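Local coordinates for protein DNA alpha-glucosyltransferase (Enterobacteria phage T4, PDB 1XV5) that belongs to the GT-B glycosyltransferases, enzymes built from two Rossmann-like domains, and holds uridine-5'-diphosphate in this crystal structure, at residues A[130-135]-A[154-159]; A[216-221]-A[352-357]; A[174-179]-A[383-388]. All blocks are in the same frame, centred on the assembly; numbering follows the deposited sequence.

Overall arrangement
Two of the contacts join helices that pack on the two seven-stranded parallel sheets of a GT-B enzyme, and the third lies between the domains. Contact 1 joins helices 128-134 and 146-155, which precede and follow strand 137-140 in the chain. Contact 2 lies in the other domain, where helix 212-223 meets helix 354-365 beside strand 347-349; its centre is about 45 Å from that of contact 1. Contact 3, about 27 Å from contact 1 and 30 Å from contact 2 between centres, brings the loop after strand 172-174 against the end of helix 368-386. Contact 1 closes before the others begin, whereas contact 2 is nested inside the chain loop that contact 3 closes, so contact 3 spans the whole second sheet.

Contact 1. Residues A[130-135]-A[154-159]; sequences ETVRRA and EWYPET
Val132 turns toward residues 154-159 from helix 128-134 and divides its two methyls between two aromatic side chains. Val132 CG2 comes within 3.7 Å of Trp155 CZ3, on the six-membered part of the indole, and the two side chains cross at about a right angle. Val132 CG1 lies at the rim of the phenol, near the ring plane, 4.1 Å from Tyr156 OH. The next residue, Arg133, carries the polar part of the contact. Its chain is fully extended from CG to NE and runs antiparallel to the tyrosine side chain, with Arg133 CG 3.4 Å from Tyr156 OH. This reach brings Arg133 NH1 to 3.4 Å from Tyr156 CE1, with the guanidinium inclined 54° to the ring: an off-centre cation-pi contact in which Arg133 CZ stands 4.7 Å from the Tyr156 ring centroid. Arg133 NH2 donates to Trp155 O at 2.9 Å through a bent bond (136° at the hydrogen), tilted from the carbonyl plane. The same nitrogen makes a salt bridge to Glu129, so the guanidinium is held from both helices. The contact packs helix 128-134 against the C-terminal end of helix 146-155 and the residue after it, part of the alpha/beta layering of a Rossmann-like domain.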
loop_
_atom_site.group_PDB
_atom_site.type_symbol
_atom_site.label_atom_id
_atom_site.label_comp_id
_atom_site.label_asym_id
_atom_site.label_seq_id
_atom_site.Cartn_x
_atom_site.Cartn_y
_atom_site.Cartn_z
ATOM N N GLU A 130 23.050 -2.007 5.589
ATOM C CA GLU A 130 23.908 -2.698 4.635
ATOM C C GLU A 130 23.264 -2.719 3.256
ATOM O O GLU A 130 23.945 -2.655 2.235
ATOM C CB GLU A 130 24.183 -4.130 5.102
ATOM C CG GLU A 130 25.094 -4.216 6.318
ATOM C CD GLU A 130 24.347 -4.177 7.637
ATOM O OE1 GLU A 130 23.275 -3.541 7.713
ATOM O OE2 GLU A 130 24.846 -4.779 8.608
ATOM N N THR A 131 21.941 -2.808 3.240
ATOM C CA THR A 131 21.195 -2.833 1.993
ATOM C C THR A 131 21.323 -1.479 1.305
ATOM O O THR A 131 21.561 -1.397 0.096
ATOM C CB THR A 131 19.706 -3.131 2.258
ATOM O OG1 THR A 131 19.589 -4.378 2.957
ATOM C CG2 THR A 131 18.934 -3.212 0.947
ATOM N N VAL A 132 21.167 -0.418 2.087
ATOM C CA VAL A 132 21.264 0.941 1.572
ATOM C C VAL A 132 22.661 1.244 1.030
ATOM O O VAL A 132 22.803 1.905 0.002
ATOM C CB VAL A 132 20.912 1.973 2.671
ATOM C CG1 VAL A 132 21.214 3.386 2.190
ATOM C CG2 VAL A 132 19.438 1.849 3.039
ATOM N N ARG A 133 23.689 0.751 1.713
ATOM C CA ARG A 133 25.060 1.001 1.284
ATOM C C ARG A 133 25.429 0.305 -0.026
ATOM O O ARG A 133 26.303 0.771 -0.756
ATOM C CB ARG A 133 26.035 0.594 2.391
ATOM C CG ARG A 133 25.903 1.444 3.647
ATOM C CD ARG A 133 26.880 1.021 4.735
ATOM N NE ARG A 133 26.734 1.838 5.939
ATOM C CZ ARG A 133 27.078 3.119 6.023
ATOM N NH1 ARG A 133 27.597 3.741 4.973
ATOM N NH2 ARG A 133 26.895 3.781 7.157
ATOM N N ARG A 134 24.760 -0.802 -0.327
ATOM C CA ARG A 134 25.032 -1.536 -1.560
ATOM C C ARG A 134 24.208 -0.983 -2.718
ATOM O O ARG A 134 24.585 -1.109 -3.881
ATOM C CB ARG A 134 24.708 -3.023 -1.379
ATOM C CG ARG A 134 24.789 -3.839 -2.670
ATOM C CD ARG A 134 26.197 -3.838 -3.245
ATOM N NE ARG A 134 26.291 -4.558 -4.517
ATOM C CZ ARG A 134 25.876 -4.085 -5.688
ATOM N NH1 ARG A 134 26.007 -4.819 -6.785
ATOM N NH2 ARG A 134 25.334 -2.876 -5.769
ATOM N N ALA A 135 23.083 -0.364 -2.385
ATOM C CA ALA A 135 22.183 0.187 -3.388
ATOM C C ALA A 135 22.814 1.201 -4.334
ATOM O O ALA A 135 23.590 2.061 -3.923
ATOM C CB ALA A 135 20.974 0.814 -2.702
ATOM N N GLU A 154 21.578 9.210 9.977
ATOM C CA GLU A 154 22.177 8.426 11.047
ATOM C C GLU A 154 23.266 7.522 10.480
ATOM O O GLU A 154 24.284 7.279 11.129
ATOM C CB GLU A 154 21.112 7.581 11.744
ATOM C CG GLU A 154 21.631 6.773 12.919
ATOM C CD GLU A 154 20.527 6.029 13.645
ATOM O OE1 GLU A 154 19.555 6.685 14.076
ATOM O OE2 GLU A 154 20.632 4.792 13.785
ATOM N N TRP A 155 23.049 7.027 9.266
ATOM C CA TRP A 155 24.024 6.155 8.623
ATOM C C TRP A 155 25.111 6.981 7.942
ATOM O O TRP A 155 26.235 6.516 7.760
ATOM C CB TRP A 155 23.343 5.252 7.588
ATOM C CG TRP A 155 22.293 4.342 8.159
ATOM C CD1 TRP A 155 22.368 3.626 9.322
ATOM C CD2 TRP A 155 21.031 4.013 7.567
ATOM N NE1 TRP A 155 21.229 2.871 9.488
ATOM C CE2 TRP A 155 20.392 3.090 8.426
ATOM C CE3 TRP A 155 20.376 4.409 6.392
ATOM C CZ2 TRP A 155 19.129 2.555 8.148
ATOM C CZ3 TRP A 155 19.119 3.876 6.116
ATOM C CH2 TRP A 155 18.511 2.960 6.992
ATOM N N TYR A 156 24.760 8.207 7.570
ATOM C CA TYR A 156 25.681 9.125 6.910
ATOM C C TYR A 156 25.672 10.439 7.686
ATOM O O TYR A 156 25.139 11.447 7.221
ATOM C CB TYR A 156 25.233 9.358 5.467
ATOM C CG TYR A 156 25.201 8.094 4.639
ATOM C CD1 TYR A 156 26.353 7.613 4.018
ATOM C CD2 TYR A 156 24.025 7.357 4.506
ATOM C CE1 TYR A 156 26.335 6.429 3.283
ATOM C CE2 TYR A 156 23.995 6.171 3.776
ATOM C CZ TYR A 156 25.153 5.713 3.167
ATOM O OH TYR A 156 25.124 4.546 2.440
ATOM N N PRO A 157 26.271 10.440 8.887
ATOM C CA PRO A 157 26.343 11.613 9.762
ATOM C C PRO A 157 26.968 12.851 9.130
ATOM O O PRO A 157 27.978 12.767 8.432
ATOM C CB PRO A 157 27.147 11.101 10.954
ATOM C CG PRO A 157 28.049 10.086 10.331
ATOM C CD PRO A 157 27.105 9.346 9.418
ATOM N N GLU A 158 26.349 14.000 9.385
ATOM C CA GLU A 158 26.831 15.272 8.865
ATOM C C GLU A 158 28.009 15.738 9.714
ATOM O O GLU A 158 28.432 16.892 9.632
ATOM C CB GLU A 158 25.705 16.313 8.897
ATOM C CG GLU A 158 24.554 16.008 7.937
ATOM C CD GLU A 158 23.372 16.952 8.101
ATOM O OE1 GLU A 158 22.430 16.879 7.281
ATOM O OE2 GLU A 158 23.379 17.760 9.052
ATOM N N THR A 159 28.526 14.823 10.530
ATOM C CA THR A 159 29.663 15.089 11.407
ATOM C C THR A 159 30.495 13.814 11.547
ATOM O O THR A 159 30.101 12.879 12.245
ATOM C CB THR A 159 29.203 15.531 12.813
ATOM O OG1 THR A 159 28.341 14.531 13.373
ATOM C CG2 THR A 159 28.461 16.858 12.740
#

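Contact 2. Residues A[216-221]-A[352-357]; sequences FDFHEK and NDMEST
Asp217 OD1 meets two different groups: the ammonium of Lys221, one helical turn on, and the methyl of Met354 from the facing helix. Lys221 NZ lies 3.1 Å from Asp217 OD1 in a salt bridge that uses the syn lone pair of the carboxylate oxygen. Met354 CE is 3.5 Å from the same Asp217 OD1 and 3.7 Å from Lys221 NZ, so the methyl abuts the ion pair while also touching the lysine CD. The methionine gets there by a bend at its last torsion (chi3 -90°), after an extended CB-to-SD run that slides antiparallel past Phe218. Met354 SD sits 3.9 Å from Phe218 CD1, giving an oblique Met-aromatic contact, while Met354 O meets the ring edge in plane, 3.7 Å from Phe218 CE1. Further along the ring, Phe218 CZ reaches the Thr357 methyl CG2, and Phe349 of strand 347-349 adds an edge-to-face contact. Asp353 occupies the N-cap of helix 354-365, where Asp353 OD2 accepts from Ser356 N at 3.1 Å, and Thr357 OG1 bonds back to the backbone N of Asp350. Met354, the first residue of the capped helix, lays its side chain against helix 212-223 in the helix-helix packing beside the outermost strand 347-349 of a Rossmann-like domain.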
loop_
_atom_site.group_PDB
_atom_site.type_symbol
_atom_site.label_atom_id
_atom_site.label_comp_id
_atom_site.label_asym_id
_atom_site.label_seq_id
_atom_site.Cartn_x
_atom_site.Cartn_y
_atom_site.Cartn_z
ATOM N N PHE A 216 -15.715 4.036 12.494
ATOM C CA PHE A 216 -16.663 3.628 13.532
ATOM C C PHE A 216 -17.470 4.847 13.963
ATOM O O PHE A 216 -18.684 4.770 14.161
ATOM C CB PHE A 216 -15.930 3.076 14.762
ATOM C CG PHE A 216 -15.424 1.668 14.603
ATOM C CD1 PHE A 216 -16.298 0.625 14.310
ATOM C CD2 PHE A 216 -14.075 1.378 14.790
ATOM C CE1 PHE A 216 -15.835 -0.688 14.208
ATOM C CE2 PHE A 216 -13.605 0.071 14.691
ATOM C CZ PHE A 216 -14.485 -0.963 14.401
ATOM N N ASP A 217 -16.776 5.972 14.105
ATOM C CA ASP A 217 -17.393 7.225 14.531
ATOM C C ASP A 217 -18.413 7.695 13.497
ATOM O O ASP A 217 -19.533 8.077 13.844
ATOM C CB ASP A 217 -16.312 8.294 14.718
ATOM C CG ASP A 217 -16.806 9.504 15.497
ATOM O OD1 ASP A 217 -16.353 10.629 15.199
ATOM O OD2 ASP A 217 -17.629 9.332 16.418
ATOM N N PHE A 218 -18.026 7.657 12.226
ATOM C CA PHE A 218 -18.915 8.090 11.154
ATOM C C PHE A 218 -20.145 7.191 11.070
ATOM O O PHE A 218 -21.244 7.660 10.786
ATOM C CB PHE A 218 -18.172 8.093 9.813
ATOM C CG PHE A 218 -18.914 8.798 8.705
ATOM C CD1 PHE A 218 -19.328 10.120 8.855
ATOM C CD2 PHE A 218 -19.169 8.151 7.500
ATOM C CE1 PHE A 218 -19.984 10.788 7.816
ATOM C CE2 PHE A 218 -19.822 8.806 6.458
ATOM C CZ PHE A 218 -20.230 10.126 6.613
ATOM N N HIS A 219 -19.966 5.897 11.314
ATOM C CA HIS A 219 -21.096 4.981 11.266
ATOM C C HIS A 219 -22.070 5.312 12.393
ATOM O O HIS A 219 -23.278 5.412 12.182
ATOM C CB HIS A 219 -20.637 3.535 11.427
ATOM C CG HIS A 219 -21.746 2.540 11.295
ATOM N ND1 HIS A 219 -22.015 1.586 12.252
ATOM C CD2 HIS A 219 -22.665 2.359 10.315
ATOM C CE1 HIS A 219 -23.051 0.860 11.869
ATOM N NE2 HIS A 219 -23.463 1.309 10.697
ATOM N N GLU A 220 -21.533 5.479 13.595
ATOM C CA GLU A 220 -22.363 5.785 14.756
ATOM C C GLU A 220 -23.116 7.108 14.636
ATOM O O GLU A 220 -24.309 7.179 14.937
ATOM C CB GLU A 220 -21.500 5.807 16.022
ATOM C CG GLU A 220 -22.249 6.219 17.283
ATOM C CD GLU A 220 -21.364 6.199 18.518
ATOM O OE1 GLU A 220 -20.935 5.099 18.924
ATOM O OE2 GLU A 220 -21.094 7.283 19.078
ATOM N N LYS A 221 -22.419 8.147 14.189
ATOM C CA LYS A 221 -23.014 9.475 14.075
ATOM C C LYS A 221 -23.906 9.740 12.873
ATOM O O LYS A 221 -24.895 10.468 12.989
ATOM C CB LYS A 221 -21.916 10.539 14.110
ATOM C CG LYS A 221 -21.169 10.623 15.428
ATOM C CD LYS A 221 -20.077 11.675 15.374
ATOM C CE LYS A 221 -19.341 11.775 16.704
ATOM N NZ LYS A 221 -18.202 12.724 16.610
ATOM N N ASN A 352 -14.090 17.495 10.813
ATOM C CA ASN A 352 -14.621 18.710 11.427
ATOM C C ASN A 352 -15.980 19.104 10.862
ATOM O O ASN A 352 -16.603 20.060 11.327
ATOM C CB ASN A 352 -13.628 19.857 11.255
ATOM C CG ASN A 352 -12.416 19.712 12.153
ATOM O OD1 ASN A 352 -11.353 20.264 11.873
ATOM N ND2 ASN A 352 -12.574 18.976 13.249
ATOM N N ASP A 353 -16.432 18.370 9.852
ATOM C CA ASP A 353 -17.729 18.630 9.246
ATOM C C ASP A 353 -18.224 17.361 8.563
ATOM O O ASP A 353 -18.415 17.322 7.346
ATOM C CB ASP A 353 -17.640 19.772 8.232
ATOM C CG ASP A 353 -19.011 20.271 7.800
ATOM O OD1 ASP A 353 -19.073 21.205 6.975
ATOM O OD2 ASP A 353 -20.026 19.730 8.284
ATOM N N MET A 354 -18.418 16.314 9.357
ATOM C CA MET A 354 -18.891 15.052 8.818
ATOM C C MET A 354 -20.302 15.200 8.260
ATOM O O MET A 354 -20.721 14.432 7.392
ATOM C CB MET A 354 -18.852 13.971 9.899
ATOM C CG MET A 354 -17.434 13.556 10.276
ATOM S SD MET A 354 -17.375 12.223 11.478
ATOM C CE MET A 354 -17.381 13.162 13.010
ATOM N N GLU A 355 -21.033 16.195 8.752
ATOM C CA GLU A 355 -22.385 16.420 8.268
ATOM C C GLU A 355 -22.317 16.739 6.778
ATOM O O GLU A 355 -23.081 16.198 5.982
ATOM C CB GLU A 355 -23.046 17.579 9.020
ATOM C CG GLU A 355 -24.486 17.819 8.601
ATOM C CD GLU A 355 -25.157 18.921 9.397
ATOM O OE1 GLU A 355 -26.337 19.219 9.117
ATOM O OE2 GLU A 355 -24.508 19.488 10.302
ATOM N N SER A 356 -21.389 17.614 6.408
ATOM C CA SER A 356 -21.218 17.995 5.011
ATOM C C SER A 356 -20.797 16.780 4.191
ATOM O O SER A 356 -21.231 16.605 3.054
ATOM C CB SER A 356 -20.161 19.095 4.890
ATOM O OG SER A 356 -19.950 19.446 3.535
ATOM N N THR A 357 -19.943 15.947 4.775
ATOM C CA THR A 357 -19.477 14.746 4.097
ATOM C C THR A 357 -20.650 13.814 3.810
ATOM O O THR A 357 -20.805 13.322 2.695
ATOM C CB THR A 357 -18.443 13.991 4.956
ATOM O OG1 THR A 357 -17.295 14.823 5.159
ATOM C CG2 THR A 357 -18.017 12.699 4.272
#

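Contact 3. Residues A[174-179]-A[383-388]; sequences NFQPPM and YQHQDS
Gln386 and Gln176, the two side chains with the most surface buried here, cross obliquely with their amide planes nearly perpendicular, 79° apart. Extended beyond CG, Gln386 reaches across to the proline pair, where Gln386 NE2 donates to Pro177 O at 2.7 Å. The bond is fairly straight (156° at the hydrogen) and close to the plane of the donor amide, yet it comes from above the carbonyl plane. Beside it, Pro177 CG lies 3.4 Å from Gln386 NE2. The other end of that amide is also engaged, OE1 accepting from Leu306 N, so both polar atoms of a buried glutamine are satisfied and its rotation is fixed. Gln176 CB lies 3.8 Å from Gln386 CD, and from there an extended chain carries the Gln176 amide over one face of the His385 ring. His385 NE2 in turn bonds to Lys331 O.

Met179, third by buried surface, has its CB pointing away from residues 383-388 and takes part mainly through its backbone. Met179 O accepts from Ser388 N at 3.0 Å and receives a CA-H contact from Asp387, whose CA is 3.4 Å from Met179 O. Pro178 packs alongside, with Pro178 CB 3.6 Å from Ser388 OG. Asp387 caps helix 388-399, and its carboxylate also bonds to Ile181 N and Ser389 OG. Uridine-5'-diphosphate lies about 6 Å from the Pro177 side chain. A single beta bridge, Met179 with Asp387, joins the loop leaving the last strand of the first sheet, probably part of the passage between domains, to the break between two C-terminal helices, consistent with the GT-B fold, whose C-terminal helix returns to the N-terminal domain.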
loop_
_atom_site.group_PDB
_atom_site.type_symbol
_atom_site.label_atom_id
_atom_site.label_comp_id
_atom_site.label_asym_id
_atom_site.label_seq_id
_atom_site.Cartn_x
_atom_site.Cartn_y
_atom_site.Cartn_z
ATOM N N ASN A 174 12.223 10.154 -4.939
ATOM C CA ASN A 174 10.851 9.949 -4.519
ATOM C C ASN A 174 10.189 9.002 -5.510
ATOM O O ASN A 174 10.582 8.937 -6.675
ATOM C CB ASN A 174 10.094 11.272 -4.500
ATOM C CG ASN A 174 8.665 11.109 -4.034
ATOM O OD1 ASN A 174 7.733 11.066 -4.840
ATOM N ND2 ASN A 174 8.485 11.002 -2.722
ATOM N N PHE A 175 9.187 8.265 -5.044
ATOM C CA PHE A 175 8.455 7.349 -5.903
ATOM C C PHE A 175 7.041 7.200 -5.367
ATOM O O PHE A 175 6.771 7.520 -4.206
ATOM C CB PHE A 175 9.129 5.970 -5.935
ATOM C CG PHE A 175 8.701 5.051 -4.814
ATOM C CD1 PHE A 175 7.744 4.063 -5.033
ATOM C CD2 PHE A 175 9.250 5.181 -3.544
ATOM C CE1 PHE A 175 7.338 3.211 -4.002
ATOM C CE2 PHE A 175 8.855 4.340 -2.503
ATOM C CZ PHE A 175 7.895 3.350 -2.733
ATOM N N GLN A 176 6.143 6.739 -6.229
ATOM C CA GLN A 176 4.759 6.476 -5.849
ATOM C C GLN A 176 4.568 4.993 -6.120
ATOM O O GLN A 176 5.116 4.471 -7.089
ATOM C CB GLN A 176 3.771 7.233 -6.737
ATOM C CG GLN A 176 3.841 8.733 -6.666
ATOM C CD GLN A 176 2.968 9.371 -7.729
ATOM O OE1 GLN A 176 1.734 9.347 -7.643
ATOM N NE2 GLN A 176 3.604 9.927 -8.750
ATOM N N PRO A 177 3.805 4.292 -5.268
ATOM C CA PRO A 177 3.558 2.855 -5.463
ATOM C C PRO A 177 2.451 2.734 -6.520
ATOM O O PRO A 177 1.276 2.972 -6.229
ATOM C CB PRO A 177 3.121 2.394 -4.076
ATOM C CG PRO A 177 2.400 3.595 -3.536
ATOM C CD PRO A 177 3.259 4.760 -3.978
ATOM N N PRO A 178 2.812 2.351 -7.757
ATOM C CA PRO A 178 1.863 2.216 -8.865
ATOM C C PRO A 178 1.041 0.944 -8.946
ATOM O O PRO A 178 1.422 -0.104 -8.435
ATOM C CB PRO A 178 2.748 2.363 -10.113
ATOM C CG PRO A 178 4.182 2.576 -9.578
ATOM C CD PRO A 178 4.157 1.969 -8.208
ATOM N N MET A 179 -0.092 1.058 -9.627
ATOM C CA MET A 179 -0.985 -0.066 -9.847
ATOM C C MET A 179 -1.546 0.076 -11.252
ATOM O O MET A 179 -1.715 1.193 -11.739
ATOM C CB MET A 179 -2.135 -0.043 -8.839
ATOM C CG MET A 179 -3.126 -1.171 -9.013
ATOM S SD MET A 179 -4.368 -1.165 -7.712
ATOM C CE MET A 179 -5.686 -0.228 -8.509
ATOM N N TYR A 383 -6.111 7.498 -12.158
ATOM C CA TYR A 383 -5.342 6.894 -13.245
ATOM C C TYR A 383 -4.194 7.843 -13.610
ATOM O O TYR A 383 -3.027 7.445 -13.688
ATOM C CB TYR A 383 -6.250 6.685 -14.458
ATOM C CG TYR A 383 -5.505 6.433 -15.746
ATOM C CD1 TYR A 383 -4.857 5.220 -15.977
ATOM C CD2 TYR A 383 -5.428 7.419 -16.728
ATOM C CE1 TYR A 383 -4.149 4.994 -17.157
ATOM C CE2 TYR A 383 -4.720 7.206 -17.911
ATOM C CZ TYR A 383 -4.086 5.991 -18.117
ATOM O OH TYR A 383 -3.398 5.768 -19.290
ATOM N N GLN A 384 -4.536 9.110 -13.829
ATOM C CA GLN A 384 -3.543 10.119 -14.178
ATOM C C GLN A 384 -2.513 10.288 -13.067
ATOM O O GLN A 384 -1.335 10.525 -13.324
ATOM C CB GLN A 384 -4.226 11.467 -14.440
ATOM C CG GLN A 384 -5.018 11.514 -15.738
ATOM C CD GLN A 384 -4.120 11.497 -16.963
ATOM O OE1 GLN A 384 -4.556 11.164 -18.066
ATOM N NE2 GLN A 384 -2.861 11.869 -16.775
ATOM N N HIS A 385 -2.958 10.152 -11.825
ATOM C CA HIS A 385 -2.051 10.335 -10.706
ATOM C C HIS A 385 -1.091 9.199 -10.405
ATOM O O HIS A 385 0.082 9.449 -10.126
ATOM C CB HIS A 385 -2.833 10.639 -9.428
ATOM C CG HIS A 385 -1.955 10.960 -8.257
ATOM N ND1 HIS A 385 -1.849 10.139 -7.155
ATOM C CD2 HIS A 385 -1.104 11.988 -8.043
ATOM C CE1 HIS A 385 -0.967 10.649 -6.313
ATOM N NE2 HIS A 385 -0.501 11.772 -6.829
ATOM N N GLN A 386 -1.560 7.958 -10.482
ATOM C CA GLN A 386 -0.688 6.854 -10.090
ATOM C C GLN A 386 -0.752 5.541 -10.872
ATOM O O GLN A 386 -0.412 4.488 -10.329
ATOM C CB GLN A 386 -0.933 6.589 -8.593
ATOM C CG GLN A 386 0.276 6.128 -7.797
ATOM C CD GLN A 386 0.116 6.394 -6.307
ATOM O OE1 GLN A 386 -0.084 7.540 -5.889
ATOM N NE2 GLN A 386 0.203 5.339 -5.498
ATOM N N ASP A 387 -1.171 5.577 -12.135
ATOM C CA ASP A 387 -1.213 4.335 -12.909
ATOM C C ASP A 387 0.218 3.871 -13.194
ATOM O O ASP A 387 1.121 4.691 -13.359
ATOM C CB ASP A 387 -1.935 4.529 -14.242
ATOM C CG ASP A 387 -2.138 3.216 -14.989
ATOM O OD1 ASP A 387 -3.017 2.425 -14.582
ATOM O OD2 ASP A 387 -1.409 2.965 -15.975
ATOM N N SER A 388 0.417 2.558 -13.258
ATOM C CA SER A 388 1.737 1.992 -13.530
ATOM C C SER A 388 2.349 2.514 -14.828
ATOM O O SER A 388 3.565 2.696 -14.919
ATOM C CB SER A 388 1.650 0.465 -13.601
ATOM O OG SER A 388 1.282 -0.090 -12.351
#